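CocE/NonD family hydrolase (Staphylococcus aureus subsp. aureus COL, PDB 3III) probably hydrolyses ester or amide bonds as an alpha/beta-hydrolase related to X-Pro dipeptidyl-peptidases and cocaine esterase, its natural substrate not being established. Local coordinates at residues A21-I26 / E37-K42; V31-Q36 / P110-P115; T403-N408 / T501-G506; G428-D433 / T508-V513; R458-E463 / E479-L484. All blocks are in the same frame, centred on the assembly; numbering follows the deposited sequence. Where two conformers were deposited one is given.

Interaction 1 of 5, residues A21-I26 / E37-K42; sequences AGINHI and EMIMEK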
# COMPACT_ATOMS: atom_id res chain seq x y z
N ALA A 21 -22.16 25.83 -5.54
CA ALA A 21 -21.53 26.18 -4.27
C ALA A 21 -22.59 26.51 -3.25
O ALA A 21 -23.64 27.02 -3.60
CB ALA A 21 -20.58 27.32 -4.43
N GLY A 22 -22.31 26.21 -1.99
CA GLY A 22 -23.23 26.53 -0.91
C GLY A 22 -23.94 25.30 -0.37
O GLY A 22 -23.53 24.16 -0.60
N ILE A 23 -25.00 25.57 0.39
CA ILE A 23 -25.77 24.51 1.04
C ILE A 23 -26.81 23.98 0.08
O ILE A 23 -27.59 24.74 -0.43
CB ILE A 23 -26.48 25.03 2.28
CG1 ILE A 23 -25.47 25.52 3.33
CG2 ILE A 23 -27.37 23.93 2.84
CD1 ILE A 23 -26.10 26.54 4.38
N ASN A 24 -26.80 22.68 -0.16
CA ASN A 24 -27.70 22.03 -1.09
C ASN A 24 -28.44 20.89 -0.39
O ASN A 24 -27.85 20.18 0.44
CB ASN A 24 -26.90 21.42 -2.25
CG ASN A 24 -26.14 22.46 -3.03
OD1 ASN A 24 -26.75 23.15 -3.83
ND2 ASN A 24 -24.82 22.56 -2.82
N HIS A 25 -29.72 20.73 -0.72
CA HIS A 25 -30.42 19.51 -0.37
C HIS A 25 -30.36 18.62 -1.55
O HIS A 25 -30.81 18.99 -2.62
CB HIS A 25 -31.83 19.82 0.02
CG HIS A 25 -31.93 20.59 1.28
ND1 HIS A 25 -32.15 20.00 2.50
CD2 HIS A 25 -31.82 21.92 1.52
CE1 HIS A 25 -32.18 20.93 3.45
NE2 HIS A 25 -31.99 22.11 2.87
N ILE A 26 -29.75 17.46 -1.38
CA ILE A 26 -29.52 16.55 -2.47
C ILE A 26 -30.11 15.18 -2.14
O ILE A 26 -30.47 14.91 -1.00
CB ILE A 26 -28.02 16.44 -2.79
CG1 ILE A 26 -27.30 15.69 -1.69
CG2 ILE A 26 -27.43 17.86 -2.98
CD1 ILE A 26 -25.92 15.11 -2.09
N GLU A 37 -31.83 11.24 0.93
CA GLU A 37 -31.81 12.69 1.12
C GLU A 37 -30.80 13.10 2.21
O GLU A 37 -30.71 12.50 3.25
CB GLU A 37 -33.19 13.20 1.60
CG GLU A 37 -34.38 12.82 0.77
CD GLU A 37 -35.75 12.89 1.54
OE1 GLU A 37 -36.27 11.83 2.04
OE2 GLU A 37 -36.31 14.01 1.59
N MSE A 38 -30.06 14.16 1.94
CA MSE A 38 -29.13 14.70 2.84
C MSE A 38 -28.81 16.09 2.35
O MSE A 38 -29.26 16.50 1.27
CB MSE A 38 -27.87 13.83 2.90
CG MSE A 38 -27.06 13.81 1.63
SE MSE A 38 -25.61 12.45 1.85
CE MSE A 38 -26.74 10.74 1.83
N ILE A 39 -28.00 16.78 3.15
CA ILE A 39 -27.42 18.06 2.80
C ILE A 39 -26.00 17.88 2.29
O ILE A 39 -25.22 17.11 2.83
CB ILE A 39 -27.44 19.00 4.01
CG1 ILE A 39 -28.87 19.48 4.27
CG2 ILE A 39 -26.46 20.15 3.81
CD1 ILE A 39 -29.03 20.27 5.59
N MSE A 40 -25.68 18.56 1.19
CA MSE A 40 -24.30 18.73 0.77
C MSE A 40 -23.97 20.24 0.71
O MSE A 40 -24.63 21.03 -0.03
CB MSE A 40 -24.08 18.07 -0.60
CG MSE A 40 -22.63 18.18 -1.07
SE MSE A 40 -22.52 17.91 -3.01
CE MSE A 40 -20.55 17.94 -3.18
N GLU A 41 -22.98 20.63 1.49
CA GLU A 41 -22.41 21.97 1.42
C GLU A 41 -21.22 21.84 0.52
O GLU A 41 -20.30 21.05 0.78
CB GLU A 41 -21.98 22.50 2.81
CG GLU A 41 -23.08 22.46 3.82
CD GLU A 41 -22.78 23.21 5.14
OE1 GLU A 41 -21.89 24.10 5.18
OE2 GLU A 41 -23.49 22.90 6.13
N LYS A 42 -21.28 22.53 -0.61
CA LYS A 42 -20.23 22.44 -1.59
C LYS A 42 -19.36 23.69 -1.58
O LYS A 42 -19.87 24.84 -1.55
CB LYS A 42 -20.85 22.24 -2.97
CG LYS A 42 -19.83 22.08 -4.06
CD LYS A 42 -20.47 21.78 -5.39
CE LYS A 42 -19.36 21.76 -6.43
NZ LYS A 42 -19.88 21.36 -7.73
O HOH W 1 -32.25 17.48 2.25
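Ile39 stands between Ile23 and His25 on one face of the strand pair and fits a bump to each. Its CG1 lies over a face of the His25 ring, 4.0 Å from the ring centroid, a CH-pi contact, while its CG2 meets Ile23 CG2 at 4.0 Å. The other branch of Ile23 rests CG1 on Glu41 CG (3.9 Å), beside a carboxylate whose OE2 forms a salt bridge with Arg60. Strands 22-30 and 36-47 form the antiparallel beta hairpin at the outer edge of the large mixed sheet, and here their axes run at 153°, with backbone bonds at Gly22-Lys42, Asn24-Met40 and Ile26-Met38. The opposite face carries Ile26, whose CD1 drops into the dip between Met40 CB (3.8 Å) and Met38 CG (4.1 Å), both residues being selenomethionines. With CG1 lodged between the backbone N and the carbonyl carbon (chi1 71°), this branch is directed across the partner strand. Asn24 turns its amide onto the carbonyl its own backbone N already uses: N (2.7 Å) and ND2 (3.2 Å) reach Met40 O from opposite faces of the carbonyl plane, and ND2 also bonds to Lys20 O. At the His25 edge, a water lies in the ring plane beside ND1.

Interaction 2 of 5, residues V31-Q36 / P110-P115; sequences VQYGNQ and PGFWVP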
# COMPACT_ATOMS: atom_id res chain seq x y z
N VAL A 31 -25.62 2.92 -2.70
CA VAL A 31 -25.43 1.51 -3.09
C VAL A 31 -26.20 0.55 -2.15
O VAL A 31 -26.66 -0.50 -2.57
CB VAL A 31 -23.85 1.25 -3.10
CG1 VAL A 31 -23.47 -0.20 -2.93
CG2 VAL A 31 -23.30 1.84 -4.37
N GLN A 32 -26.24 0.90 -0.86
CA GLN A 32 -26.81 0.06 0.18
C GLN A 32 -28.26 0.42 0.50
O GLN A 32 -29.05 -0.43 0.83
CB GLN A 32 -25.97 0.21 1.46
CG GLN A 32 -24.50 -0.14 1.22
CD GLN A 32 -23.60 1.00 0.73
OE1 GLN A 32 -23.99 2.21 0.74
NE2 GLN A 32 -22.38 0.62 0.28
N TYR A 33 -28.58 1.72 0.43
CA TYR A 33 -29.76 2.26 1.06
C TYR A 33 -30.69 3.06 0.13
O TYR A 33 -31.45 3.91 0.59
CB TYR A 33 -29.35 3.15 2.25
CG TYR A 33 -28.37 2.51 3.22
CD1 TYR A 33 -28.68 1.29 3.84
CD2 TYR A 33 -27.14 3.12 3.52
CE1 TYR A 33 -27.83 0.72 4.73
CE2 TYR A 33 -26.29 2.56 4.44
CZ TYR A 33 -26.61 1.36 5.03
OH TYR A 33 -25.75 0.79 5.96
N GLY A 34 -30.59 2.83 -1.16
CA GLY A 34 -31.51 3.44 -2.12
C GLY A 34 -31.36 4.97 -2.23
O GLY A 34 -30.29 5.52 -2.02
N ASN A 35 -32.45 5.66 -2.56
CA ASN A 35 -32.40 7.11 -2.68
C ASN A 35 -32.38 7.81 -1.32
O ASN A 35 -33.37 7.76 -0.56
CB ASN A 35 -33.56 7.64 -3.47
CG ASN A 35 -33.49 7.26 -4.93
OD1 ASN A 35 -32.49 6.70 -5.38
ND2 ASN A 35 -34.57 7.48 -5.63
N GLN A 36 -31.27 8.47 -1.02
CA GLN A 36 -31.07 9.04 0.33
C GLN A 36 -30.90 10.55 0.30
O GLN A 36 -29.92 11.07 -0.25
CB GLN A 36 -29.84 8.39 0.96
CG GLN A 36 -30.08 6.96 1.38
CD GLN A 36 -30.97 6.84 2.57
OE1 GLN A 36 -30.97 7.73 3.41
NE2 GLN A 36 -31.74 5.75 2.67
N PRO A 110 -20.52 8.98 0.92
CA PRO A 110 -21.58 9.52 1.78
C PRO A 110 -22.93 8.78 1.72
O PRO A 110 -23.70 8.87 2.67
CB PRO A 110 -21.71 10.96 1.32
CG PRO A 110 -21.04 11.04 0.07
CD PRO A 110 -20.01 10.00 -0.01
N GLY A 111 -23.19 8.04 0.65
CA GLY A 111 -24.39 7.25 0.53
C GLY A 111 -24.39 6.05 1.50
O GLY A 111 -25.44 5.44 1.74
N PHE A 112 -23.21 5.72 2.03
CA PHE A 112 -23.12 4.65 3.09
C PHE A 112 -23.09 5.29 4.46
O PHE A 112 -23.82 4.90 5.36
CB PHE A 112 -21.90 3.72 2.89
CG PHE A 112 -21.68 2.76 4.05
CD1 PHE A 112 -22.54 1.72 4.25
CD2 PHE A 112 -20.66 2.94 4.96
CE1 PHE A 112 -22.40 0.85 5.31
CE2 PHE A 112 -20.52 2.07 6.03
CZ PHE A 112 -21.38 1.02 6.22
N TRP A 113 -22.25 6.30 4.64
CA TRP A 113 -22.02 6.81 5.98
C TRP A 113 -23.12 7.73 6.47
O TRP A 113 -23.56 7.60 7.61
CB TRP A 113 -20.67 7.49 6.09
CG TRP A 113 -19.55 6.51 5.97
CD1 TRP A 113 -18.84 6.24 4.86
CD2 TRP A 113 -19.06 5.63 6.98
NE1 TRP A 113 -17.91 5.28 5.10
CE2 TRP A 113 -18.03 4.87 6.40
CE3 TRP A 113 -19.38 5.43 8.32
CZ2 TRP A 113 -17.32 3.95 7.11
CZ3 TRP A 113 -18.69 4.50 9.02
CH2 TRP A 113 -17.67 3.75 8.42
N VAL A 114 -23.58 8.64 5.62
CA VAL A 114 -24.55 9.61 6.06
C VAL A 114 -25.90 9.01 6.48
O VAL A 114 -26.45 9.44 7.48
CB VAL A 114 -24.68 10.83 5.11
CG1 VAL A 114 -25.71 11.80 5.65
CG2 VAL A 114 -23.34 11.53 5.03
N PRO A 115 -26.41 8.00 5.80
CA PRO A 115 -27.66 7.37 6.27
C PRO A 115 -27.48 6.67 7.61
O PRO A 115 -28.45 6.44 8.32
CB PRO A 115 -27.99 6.38 5.20
CG PRO A 115 -27.41 6.99 3.98
CD PRO A 115 -26.11 7.56 4.43
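Gln32 and Phe112 mark the nearest approach of the two backbones, their CA atoms 6.6 Å apart, where the loop 31-36 wraps past the short helix 110-113 without any direct hydrogen bond between the segments. Tyr33 is the wedge. Its ring edge slides against the helix, with CD2 3.4 Å from Gly111 O, near the ring plane, and CE2 3.5 Å from Phe112 O. Further along the same edge, CE2 packs on Phe112 CD1 (3.8 Å), and the hydroxyl OH comes to Phe112 CE1. Gln32 arrives from the other side of Phe112: its chain is bent at chi2 (87°), which swings the amide back over the CB of Phe112, so that OE1 sits 3.4 Å from that carbon. The two side chains cross at about a right angle, amide and ring planes 69° apart. Gln32 also lays its CB over the centre of one face of the Tyr33 ring. Pro115 presses CB on Tyr33 CD2 and CG on Gln36 CG (3.7 Å). The Gln36 amide is held in place by NE2, which donates almost straight to Tyr33 O (2.8 Å, 173°) and also bonds to His4 O. Ser30 OG ties the loop down through Gly111 O and the backbone N atoms of Gln32 and Tyr33, while Leu309 of helix 306-319 packs on both Gln32 and Phe112. The arrangement is a loop-on-helix packing, in which the turn of an N-terminal beta hairpin is pinned onto the short helix that precedes core strand 119-124 of the alpha/beta-hydrolase fold.

Interaction 3 of 5, residues T403-N408 / T501-G506; sequences TELVGN and TLFKQG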
# COMPACT_ATOMS: atom_id res chain seq x y z
N THR A 403 2.01 -26.51 4.01
CA THR A 403 2.79 -25.55 4.75
C THR A 403 2.27 -24.17 4.48
O THR A 403 2.13 -23.81 3.31
CB THR A 403 4.25 -25.63 4.30
OG1 THR A 403 4.71 -26.97 4.54
CG2 THR A 403 5.16 -24.61 5.02
N GLU A 404 2.05 -23.39 5.53
CA GLU A 404 1.64 -21.98 5.38
C GLU A 404 2.79 -21.03 5.66
O GLU A 404 3.41 -21.08 6.71
CB GLU A 404 0.42 -21.64 6.24
CG GLU A 404 -0.79 -22.55 5.90
CD GLU A 404 -2.07 -22.27 6.65
OE1 GLU A 404 -2.10 -21.48 7.62
OE2 GLU A 404 -3.09 -22.88 6.23
N LEU A 405 3.05 -20.15 4.69
CA LEU A 405 4.05 -19.12 4.79
C LEU A 405 3.35 -17.76 4.87
O LEU A 405 2.71 -17.32 3.93
CB LEU A 405 4.97 -19.13 3.57
CG LEU A 405 5.76 -20.43 3.35
CD1 LEU A 405 6.80 -20.10 2.32
CD2 LEU A 405 6.37 -20.99 4.63
N VAL A 406 3.47 -17.10 6.02
CA VAL A 406 2.81 -15.81 6.21
C VAL A 406 3.76 -14.84 6.86
O VAL A 406 4.08 -14.98 8.03
CB VAL A 406 1.52 -15.95 7.02
CG1 VAL A 406 0.84 -14.54 7.23
CG2 VAL A 406 0.50 -16.90 6.35
N GLY A 407 4.13 -13.82 6.13
CA GLY A 407 5.05 -12.84 6.60
C GLY A 407 6.13 -12.45 5.60
O GLY A 407 5.94 -12.59 4.35
N ASN A 408 7.21 -11.87 6.12
CA ASN A 408 8.36 -11.47 5.31
C ASN A 408 9.20 -12.69 4.96
O ASN A 408 9.17 -13.67 5.67
CB ASN A 408 9.22 -10.44 6.05
CG ASN A 408 8.63 -9.01 6.01
OD1 ASN A 408 8.91 -8.24 5.07
ND2 ASN A 408 7.88 -8.63 7.05
N THR A 501 0.46 -17.36 1.99
CA THR A 501 0.23 -18.37 0.97
C THR A 501 0.32 -19.76 1.54
O THR A 501 1.20 -20.02 2.39
CB THR A 501 1.31 -18.21 -0.16
OG1 THR A 501 1.55 -16.82 -0.36
CG2 THR A 501 0.87 -18.89 -1.51
N LEU A 502 -0.59 -20.63 1.12
CA LEU A 502 -0.55 -22.07 1.39
C LEU A 502 0.24 -22.74 0.28
O LEU A 502 -0.02 -22.47 -0.94
CB LEU A 502 -1.96 -22.66 1.33
CG LEU A 502 -2.19 -24.16 1.46
CD1 LEU A 502 -1.65 -24.66 2.83
CD2 LEU A 502 -3.74 -24.40 1.30
N PHE A 503 1.16 -23.63 0.66
CA PHE A 503 1.79 -24.55 -0.28
C PHE A 503 1.33 -25.91 0.15
O PHE A 503 1.67 -26.37 1.25
CB PHE A 503 3.35 -24.41 -0.23
CG PHE A 503 3.85 -23.10 -0.73
CD1 PHE A 503 4.35 -22.98 -2.03
CD2 PHE A 503 3.76 -21.96 0.05
CE1 PHE A 503 4.78 -21.77 -2.51
CE2 PHE A 503 4.19 -20.73 -0.44
CZ PHE A 503 4.68 -20.62 -1.71
N LYS A 504 0.46 -26.55 -0.64
CA LYS A 504 -0.03 -27.88 -0.31
C LYS A 504 1.04 -28.93 -0.55
O LYS A 504 1.95 -28.72 -1.31
CB LYS A 504 -1.26 -28.25 -1.15
CG LYS A 504 -2.50 -27.32 -0.98
CD LYS A 504 -3.57 -27.73 -2.04
CE LYS A 504 -4.95 -27.18 -1.72
NZ LYS A 504 -5.97 -27.78 -2.68
N GLN A 505 0.91 -30.08 0.11
CA GLN A 505 1.78 -31.21 -0.13
C GLN A 505 1.85 -31.45 -1.62
O GLN A 505 0.80 -31.55 -2.27
CB GLN A 505 1.18 -32.48 0.54
CG GLN A 505 1.95 -33.75 0.16
CD GLN A 505 1.32 -34.98 0.79
OE1 GLN A 505 0.09 -35.01 1.05
NE2 GLN A 505 2.14 -36.00 1.03
N GLY A 506 3.07 -31.56 -2.16
CA GLY A 506 3.24 -31.75 -3.60
C GLY A 506 3.42 -30.49 -4.40
O GLY A 506 3.83 -30.54 -5.58
O HOH W 2 3.68 -16.50 1.23
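Strand 403-406 pairs antiparallel with the end of strand 490-503 in the C-terminal beta-sheet domain, Thr403 facing Phe503 and Leu405 facing Thr501 as hydrogen-bonded pairs. Thr403 N bonds to Phe503 O and Phe503 N to Thr403 O, both at 2.8 Å; Leu405 N to Thr501 O and Thr501 N to Leu405 O follow, both at 3.0 Å. On the buried face Leu405 and Phe503 cross at about a right angle: Leu405 CD1 approaches Phe503 CE2 obliquely at 3.9 Å, while Thr403 O lies by the ring edge, near its plane. Phe399 meets the same ring with planes at about 40°, and Ile556 and Ile558 pack on Leu405. Such layers of antiparallel strands are consistent with the jelly-roll-like non-catalytic domain of the X-Pro dipeptidyl-peptidase relatives. The other face carries the non-hydrogen-bonded pair Glu404 and Leu502. Leu502 has CG anti to its backbone N (chi1 175°), which leans the branch toward the partner strand until CD1 reaches Glu404 CG at 3.8 Å. The Glu404 carboxylate runs on to Lys347 and Asn560. A water closes the Leu405-Thr501 end, donating to Leu405 O at 3.0 Å and bonding to Thr501 OG1 at 2.7 Å; that hydroxyl also bonds to Arg338.

Interaction 4 of 5, residues G428-D433 / T508-V513; sequences GIKKLD and TLEVVV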
# COMPACT_ATOMS: atom_id res chain seq x y z
N GLY A 428 11.99 -12.95 -6.96
CA GLY A 428 10.64 -13.36 -6.88
C GLY A 428 10.42 -14.72 -6.26
O GLY A 428 11.29 -15.61 -6.33
N ILE A 429 9.27 -14.85 -5.59
CA ILE A 429 8.80 -16.14 -5.08
C ILE A 429 7.58 -16.53 -5.89
O ILE A 429 6.64 -15.71 -6.03
CB ILE A 429 8.39 -16.05 -3.61
CG1 ILE A 429 9.53 -15.45 -2.79
CG2 ILE A 429 7.94 -17.49 -3.05
CD1 ILE A 429 10.87 -16.29 -2.86
N LYS A 430 7.59 -17.76 -6.40
CA LYS A 430 6.46 -18.32 -7.19
C LYS A 430 6.00 -19.62 -6.51
O LYS A 430 6.78 -20.26 -5.79
CB LYS A 430 6.89 -18.64 -8.63
CG LYS A 430 7.33 -17.46 -9.43
CD LYS A 430 7.74 -17.77 -10.84
CE LYS A 430 7.95 -16.46 -11.61
NZ LYS A 430 6.69 -15.67 -11.81
N LYS A 431 4.75 -19.98 -6.75
CA LYS A 431 4.19 -21.26 -6.36
C LYS A 431 3.87 -22.00 -7.61
O LYS A 431 3.30 -21.38 -8.55
CB LYS A 431 2.90 -21.10 -5.57
CG LYS A 431 2.39 -22.51 -5.11
CD LYS A 431 1.33 -22.47 -4.04
CE LYS A 431 -0.07 -22.65 -4.53
NZ LYS A 431 -1.06 -23.07 -3.50
N LEU A 432 4.25 -23.29 -7.66
CA LEU A 432 3.98 -24.14 -8.77
C LEU A 432 3.09 -25.27 -8.27
O LEU A 432 3.32 -25.80 -7.17
CB LEU A 432 5.26 -24.72 -9.38
CG LEU A 432 6.48 -23.85 -9.65
CD1 LEU A 432 7.54 -24.68 -10.38
CD2 LEU A 432 6.06 -22.66 -10.48
N ASP A 433 2.07 -25.62 -9.05
CA ASP A 433 1.06 -26.56 -8.56
C ASP A 433 1.65 -27.95 -8.73
O ASP A 433 2.80 -28.08 -9.15
CB ASP A 433 -0.31 -26.41 -9.24
CG ASP A 433 -0.26 -26.59 -10.72
OD1 ASP A 433 0.64 -27.28 -11.25
OD2 ASP A 433 -1.17 -26.02 -11.38
N THR A 508 5.18 -26.62 -5.05
CA THR A 508 6.58 -26.17 -5.04
C THR A 508 6.71 -24.68 -4.84
O THR A 508 5.97 -23.92 -5.42
CB THR A 508 7.17 -26.53 -6.38
OG1 THR A 508 7.08 -27.97 -6.51
CG2 THR A 508 8.67 -26.05 -6.54
N LEU A 509 7.70 -24.27 -4.06
CA LEU A 509 8.09 -22.88 -3.99
C LEU A 509 9.31 -22.73 -4.84
O LEU A 509 10.25 -23.59 -4.81
CB LEU A 509 8.38 -22.50 -2.52
CG LEU A 509 8.91 -21.08 -2.27
CD1 LEU A 509 8.56 -20.59 -0.82
CD2 LEU A 509 10.39 -20.96 -2.53
N GLU A 510 9.32 -21.66 -5.61
CA GLU A 510 10.42 -21.36 -6.50
C GLU A 510 10.92 -19.95 -6.26
O GLU A 510 10.14 -19.00 -6.27
CB GLU A 510 10.01 -21.50 -7.95
CG GLU A 510 11.15 -21.31 -8.96
CD GLU A 510 10.64 -21.37 -10.40
OE1 GLU A 510 9.48 -20.95 -10.67
OE2 GLU A 510 11.39 -21.83 -11.27
N VAL A 511 12.21 -19.84 -6.00
CA VAL A 511 12.88 -18.56 -5.98
C VAL A 511 13.42 -18.30 -7.39
O VAL A 511 14.10 -19.15 -7.95
CB VAL A 511 14.11 -18.59 -5.05
CG1 VAL A 511 14.96 -17.35 -5.33
CG2 VAL A 511 13.69 -18.63 -3.65
N VAL A 512 13.23 -17.08 -7.90
CA VAL A 512 13.77 -16.67 -9.18
C VAL A 512 14.63 -15.42 -8.92
O VAL A 512 14.20 -14.53 -8.17
CB VAL A 512 12.66 -16.27 -10.16
CG1 VAL A 512 13.25 -15.75 -11.48
CG2 VAL A 512 11.68 -17.43 -10.38
N VAL A 513 15.81 -15.35 -9.52
CA VAL A 513 16.65 -14.18 -9.47
C VAL A 513 16.98 -13.79 -10.91
O VAL A 513 17.38 -14.65 -11.73
CB VAL A 513 17.92 -14.42 -8.62
CG1 VAL A 513 18.80 -13.11 -8.57
CG2 VAL A 513 17.57 -14.89 -7.23
O HOH W 3 5.08 -28.90 -7.87
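Gly428, Lys430 and Leu432 each exchange two backbone hydrogen bonds with Val512, Glu510 and Thr508, giving six bonds between strands whose axes run at 151°. Carbonyls of these pairs also receive CA-H contacts from the intervening residues, as from Lys431 CA to Thr508 O at 3.3 Å. The polar side chains turn outside the pair for partners. Lys430 and Glu510 lie side by side, Lys430 CD 3.6 Å from Glu510 OE1, yet their charged ends do not meet (NZ to OE1 6.1 Å): Lys430 NZ binds Glu438 and Gln451, and Glu510 OE2 bonds to Ser394. Lys431 NZ is shared by Leu502 O of strand 490-503 and the carboxylates of Glu507 and Asp339. Thr508 OG1 donates to a water at 2.6 Å, which in turn donates to Asp433 O at 2.7 Å, and the hydroxyl also bonds to Thr398. The apolar face is formed by Ile429, which places CG2 on Leu509 CG (3.8 Å) and CD1 on Val511 CG2 (3.7 Å), and Leu554 packs on all three. The strand pair thus lies inside the five-stranded sheet of the C-terminal domain with one greasy face turned inward, and the buried Lys431 ammonium is compensated by two carboxylates, which would probably keep it charged.

Interaction 5 of 5, residues R458-E463 / E479-L484; sequences RVSHRE and ETELKL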
# COMPACT_ATOMS: atom_id res chain seq x y z
N ARG A 458 19.44 -2.93 -5.40
CA ARG A 458 20.64 -2.45 -6.08
C ARG A 458 21.79 -2.73 -5.11
O ARG A 458 21.81 -2.33 -3.93
CB ARG A 458 20.48 -0.97 -6.44
CG ARG A 458 21.71 -0.34 -7.12
CD ARG A 458 21.35 0.98 -7.77
NE ARG A 458 20.60 0.76 -9.00
CZ ARG A 458 20.16 1.72 -9.80
NH1 ARG A 458 20.37 2.99 -9.53
NH2 ARG A 458 19.48 1.39 -10.88
N VAL A 459 22.74 -3.54 -5.59
CA VAL A 459 23.76 -4.11 -4.70
C VAL A 459 24.67 -3.05 -4.07
O VAL A 459 25.12 -3.20 -2.94
CB VAL A 459 24.51 -5.27 -5.45
CG1 VAL A 459 25.74 -5.78 -4.67
CG2 VAL A 459 23.49 -6.41 -5.73
N SER A 460 24.93 -1.94 -4.76
CA SER A 460 25.67 -0.83 -4.12
C SER A 460 24.91 -0.26 -2.88
O SER A 460 25.51 0.38 -2.02
CB SER A 460 25.99 0.29 -5.10
OG SER A 460 24.81 0.93 -5.51
N HIS A 461 23.62 -0.57 -2.76
CA HIS A 461 22.81 -0.16 -1.60
C HIS A 461 22.62 -1.24 -0.55
O HIS A 461 21.73 -1.14 0.33
CB HIS A 461 21.44 0.26 -2.12
CG HIS A 461 21.46 1.54 -2.89
ND1 HIS A 461 20.54 2.56 -2.69
CD2 HIS A 461 22.31 1.98 -3.84
CE1 HIS A 461 20.81 3.56 -3.51
NE2 HIS A 461 21.89 3.24 -4.22
N ARG A 462 23.41 -2.29 -0.62
CA ARG A 462 23.21 -3.47 0.26
C ARG A 462 23.43 -3.29 1.77
O ARG A 462 23.11 -4.19 2.57
CB ARG A 462 24.15 -4.61 -0.18
CG ARG A 462 25.62 -4.29 0.04
CD ARG A 462 26.52 -5.35 -0.66
NE ARG A 462 27.96 -5.03 -0.55
CZ ARG A 462 28.61 -4.14 -1.30
NH1 ARG A 462 28.01 -3.44 -2.26
NH2 ARG A 462 29.88 -3.94 -1.08
N GLU A 463 24.07 -2.22 2.18
CA GLU A 463 24.51 -2.13 3.58
C GLU A 463 23.29 -2.09 4.51
O GLU A 463 22.39 -1.25 4.36
CB GLU A 463 25.36 -0.87 3.83
CG GLU A 463 25.86 -0.78 5.33
CD GLU A 463 26.55 0.55 5.71
OE1 GLU A 463 26.35 1.56 5.02
OE2 GLU A 463 27.23 0.59 6.75
N GLU A 479 22.31 4.81 2.74
CA GLU A 479 23.04 6.01 3.11
C GLU A 479 24.19 6.32 2.14
O GLU A 479 24.42 7.49 1.78
CB GLU A 479 23.61 5.86 4.53
CG GLU A 479 24.39 7.02 5.05
CD GLU A 479 24.70 6.84 6.54
OE1 GLU A 479 25.09 5.73 6.96
OE2 GLU A 479 24.47 7.78 7.32
N THR A 480 24.95 5.31 1.78
CA THR A 480 26.01 5.53 0.82
C THR A 480 26.09 4.35 -0.15
O THR A 480 25.67 3.25 0.18
CB THR A 480 27.38 5.71 1.51
OG1 THR A 480 27.55 4.65 2.44
CG2 THR A 480 27.53 7.16 2.24
N GLU A 481 26.63 4.59 -1.33
CA GLU A 481 26.80 3.51 -2.34
C GLU A 481 28.10 2.78 -2.17
O GLU A 481 29.15 3.37 -2.09
CB GLU A 481 26.67 4.06 -3.80
CG GLU A 481 25.26 4.66 -4.00
CD GLU A 481 24.76 4.89 -5.42
OE1 GLU A 481 25.57 5.22 -6.32
OE2 GLU A 481 23.51 4.80 -5.58
N LEU A 482 28.04 1.47 -2.12
CA LEU A 482 29.23 0.67 -2.04
C LEU A 482 29.43 0.01 -3.40
O LEU A 482 28.97 -1.11 -3.63
CB LEU A 482 29.12 -0.38 -0.93
CG LEU A 482 29.15 0.24 0.48
CD1 LEU A 482 28.91 -0.84 1.58
CD2 LEU A 482 30.41 1.08 0.71
N LYS A 483 30.12 0.69 -4.32
CA LYS A 483 30.24 0.18 -5.69
C LYS A 483 31.17 -1.03 -5.69
O LYS A 483 31.98 -1.24 -4.76
CB LYS A 483 30.65 1.29 -6.69
CG LYS A 483 29.56 2.43 -6.94
CD LYS A 483 28.30 1.92 -7.73
CE LYS A 483 27.44 3.08 -8.30
NZ LYS A 483 26.09 2.68 -8.92
N LEU A 484 31.07 -1.84 -6.72
CA LEU A 484 31.83 -3.09 -6.72
C LEU A 484 33.06 -3.05 -7.62
O LEU A 484 33.06 -2.33 -8.61
CB LEU A 484 30.94 -4.25 -7.19
CG LEU A 484 29.64 -4.57 -6.45
CD1 LEU A 484 28.64 -5.35 -7.36
CD2 LEU A 484 29.90 -5.29 -5.15
O HOH W 4 21.95 4.57 -7.48
O HOH W 5 32.07 -2.63 -2.49
O HOH W 6 24.17 2.69 3.16
O HOH W 7 26.82 4.41 5.11
O HOH W 8 26.56 1.93 2.31
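The guanidinium of Arg462 is sandwiched by two leucines, Leu482 CD1 over one face and Leu484 CD2 over the other, 3.9 Å from NH1. Round its edge, close to the plane, NH1 donates to Leu482 O (2.9 Å) and to Val459 O (3.0 Å), while NH2 gives a proton to a water that donates on to Lys483 O. An extended chain from CG to NE carries the group across Leu482. The His461 ring is met at its edge: NE2 donates to Glu481 OE2 at 2.6 Å, on the anti side of a carboxylate whose plane stands 62° from the ring. The far nitrogen, ND1, bonds to His478 ND1. A second water joins Glu481 OE2 to Arg458 NH1. The backbones share one hydrogen bond, Leu482 N to Ser460 O, 2.8 Å, on a lone pair. Ser460 OG and Lys483 NZ both turn to Asp422. Three more waters link Glu463 OE1 with Glu479 and Thr480, and may screen the like charges of Glu463 and Glu479. Two loop segments between strands 447-458 and 490-503 are thus fastened by an arginine whose NH1 bridges Val459 O of its own segment and Leu482 O of the other, and by a short His-carboxylate bond, in which Glu481 would probably stabilise a proton on NE2.

Overall arrangement
Interactions 1 and 2 share the N-terminal hairpin: their centres are 15 Å apart and they touch through Met38, which packs on Pro110, Val114 and Pro115, their segments alternating along the chain. Interactions 3, 4 and 5 all lie in the C-terminal non-catalytic domain. The strands of 3 and 4 belong to different sheets, yet the contacts are 11 Å apart between centres and pack face to face through Leu405, Phe503 and Leu509. Interaction 5 is nested in the loops both close, about 9 Å by nearest atoms from interaction 4. Interaction 1 lies 51 to 56 Å by centres from these three, across the chain's centre: hydrolase edge at one end, C-terminal beta domain at the other.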